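Local coordinates for protein transcriptional activator II (Enterobacteria phage lambda, PDB 1ZS4) that activates transcription from phage promoters that drive the repressor and integrase genes, as a DNA-binding homotetramer, and so lets the virus establish latency, at residues C[9-14]-C[55-60]. Sequence-based numbering, arbitrary orientation.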
loop_
_atom_site.group_PDB
_atom_site.type_symbol
_atom_site.label_atom_id
_atom_site.label_comp_id
_atom_site.label_asym_id
_atom_site.label_seq_id
_atom_site.Cartn_x
_atom_site.Cartn_y
_atom_site.Cartn_z
ATOM N N ASN C 9 23.912 1.355 12.046
ATOM C CA ASN C 9 24.439 0.562 13.162
ATOM C C ASN C 9 23.294 -0.225 13.793
ATOM O O ASN C 9 23.479 -1.358 14.217
ATOM C CB ASN C 9 25.102 1.457 14.214
ATOM C CG ASN C 9 26.486 1.930 13.786
ATOM O OD1 ASN C 9 26.996 1.528 12.742
ATOM N ND2 ASN C 9 27.109 2.774 14.605
ATOM N N GLU C 10 22.106 0.374 13.872
ATOM C CA GLU C 10 20.969 -0.357 14.428
ATOM C C GLU C 10 20.585 -1.543 13.532
ATOM O O GLU C 10 20.179 -2.581 14.026
ATOM C CB GLU C 10 19.756 0.565 14.601
ATOM C CG GLU C 10 19.802 1.355 15.893
ATOM C CD GLU C 10 19.809 0.440 17.112
ATOM O OE1 GLU C 10 20.872 0.303 17.752
ATOM O OE2 GLU C 10 18.752 -0.155 17.419
ATOM N N ALA C 11 20.728 -1.392 12.225
ATOM C CA ALA C 11 20.408 -2.501 11.312
ATOM C C ALA C 11 21.368 -3.651 11.604
ATOM O O ALA C 11 20.963 -4.811 11.665
ATOM C CB ALA C 11 20.555 -2.069 9.864
ATOM N N LEU C 12 22.642 -3.323 11.791
ATOM C CA LEU C 12 23.647 -4.338 12.088
ATOM C C LEU C 12 23.333 -5.003 13.426
ATOM O O LEU C 12 23.476 -6.215 13.572
ATOM C CB LEU C 12 25.049 -3.706 12.116
ATOM C CG LEU C 12 25.590 -3.297 10.728
ATOM C CD1 LEU C 12 26.745 -2.319 10.877
ATOM C CD2 LEU C 12 26.027 -4.554 9.937
ATOM N N ARG C 13 22.894 -4.209 14.400
ATOM C CA ARG C 13 22.556 -4.756 15.723
ATOM C C ARG C 13 21.361 -5.717 15.655
ATOM O O ARG C 13 21.353 -6.777 16.297
ATOM C CB ARG C 13 22.206 -3.637 16.705
ATOM C CG ARG C 13 21.903 -4.170 18.108
ATOM C CD ARG C 13 21.446 -3.068 19.063
ATOM N NE ARG C 13 20.076 -2.648 18.755
ATOM C CZ ARG C 13 19.005 -3.392 19.008
ATOM N NH1 ARG C 13 19.141 -4.584 19.576
ATOM N NH2 ARG C 13 17.794 -2.947 18.690
ATOM N N ILE C 14 20.358 -5.331 14.873
ATOM C CA ILE C 14 19.155 -6.131 14.712
ATOM C C ILE C 14 19.465 -7.409 13.917
ATOM O O ILE C 14 18.993 -8.497 14.280
ATOM C CB ILE C 14 18.030 -5.289 14.028
ATOM C CG1 ILE C 14 17.544 -4.212 15.013
ATOM C CG2 ILE C 14 16.858 -6.187 13.602
ATOM C CD1 ILE C 14 16.738 -3.059 14.400
ATOM N N LEU C 55 14.832 -2.428 7.497
ATOM C CA LEU C 55 13.471 -1.909 7.681
ATOM C C LEU C 55 13.143 -1.748 9.168
ATOM O O LEU C 55 12.586 -0.726 9.581
ATOM C CB LEU C 55 12.429 -2.818 7.025
ATOM C CG LEU C 55 10.969 -2.379 7.216
ATOM C CD1 LEU C 55 10.772 -1.015 6.577
ATOM C CD2 LEU C 55 10.031 -3.397 6.584
ATOM N N LEU C 56 13.459 -2.761 9.971
ATOM C CA LEU C 56 13.202 -2.701 11.406
ATOM C C LEU C 56 13.997 -1.549 12.029
ATOM O O LEU C 56 13.483 -0.837 12.898
ATOM C CB LEU C 56 13.575 -4.030 12.077
ATOM C CG LEU C 56 12.649 -5.224 11.753
ATOM C CD1 LEU C 56 13.157 -6.485 12.479
ATOM C CD2 LEU C 56 11.224 -4.896 12.206
ATOM N N ALA C 57 15.243 -1.361 11.595
ATOM C CA ALA C 57 16.036 -0.262 12.138
ATOM C C ALA C 57 15.394 1.088 11.823
ATOM O O ALA C 57 15.265 1.937 12.706
ATOM C CB ALA C 57 17.468 -0.303 11.591
ATOM N N VAL C 58 14.999 1.305 10.575
ATOM C CA VAL C 58 14.366 2.576 10.223
ATOM C C VAL C 58 13.118 2.803 11.075
ATOM O O VAL C 58 12.879 3.911 11.564
ATOM C CB VAL C 58 14.020 2.607 8.720
ATOM C CG1 VAL C 58 13.081 3.784 8.398
ATOM C CG2 VAL C 58 15.313 2.735 7.922
ATOM N N LEU C 59 12.333 1.750 11.285
ATOM C CA LEU C 59 11.121 1.881 12.085
ATOM C C LEU C 59 11.375 2.235 13.547
ATOM O O LEU C 59 10.462 2.696 14.231
ATOM C CB LEU C 59 10.268 0.610 11.995
ATOM C CG LEU C 59 9.727 0.323 10.587
ATOM C CD1 LEU C 59 8.971 -0.991 10.567
ATOM C CD2 LEU C 59 8.825 1.478 10.145
ATOM N N GLU C 60 12.599 2.037 14.031
ATOM C CA GLU C 60 12.899 2.366 15.423
ATOM C C GLU C 60 12.834 3.874 15.658
ATOM O O GLU C 60 12.640 4.314 16.799
ATOM C CB GLU C 60 14.290 1.847 15.834
ATOM C CG GLU C 60 14.401 0.333 15.979
ATOM C CD GLU C 60 15.735 -0.086 16.589
ATOM O OE1 GLU C 60 16.751 0.572 16.286
ATOM O OE2 GLU C 60 15.774 -1.076 17.361
#
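I14, A57 and E60 carry the contact between the first turns of helix 7-25 and segment 55-60 at the C-terminal part of helix 49-59, which cross at 125° between their N-to-C directions (segment axes 8.1 Å apart at closest approach) in the all-helical DNA-binding region; the predicted helix-turn-helix motif, 27-46, lies in the chain between them. Two alanines face each other where the backbones come close, A57 CB sitting 3.5 Å from A11 N. I14, with CG1 anti to its carbonyl carbon (chi1 -70°), sends CD1 over the backbone of A57, I14 CD1 lying 3.6 Å from A57 N, while I14 CG2 meets L56 CD1 at 3.9 Å. A second subunit extends this apolar patch, its W61 packing on I14 and its F52 on L56. On the more exposed side, E60 stretches across toward E10 and R13. R13 is bent at chi3 (74°), which turns its guanidinium back so that NE and NH2 both grip E10 OE2 side-on, from one face of that carboxylate. R13 NH2 also makes a weak salt-bridge bond to E60 OE2 (3.1 Å). The two carboxylates lie nearly coplanar, with an unusually short and doubtful 2.4 Å between E10 OE2 and E60 OE1.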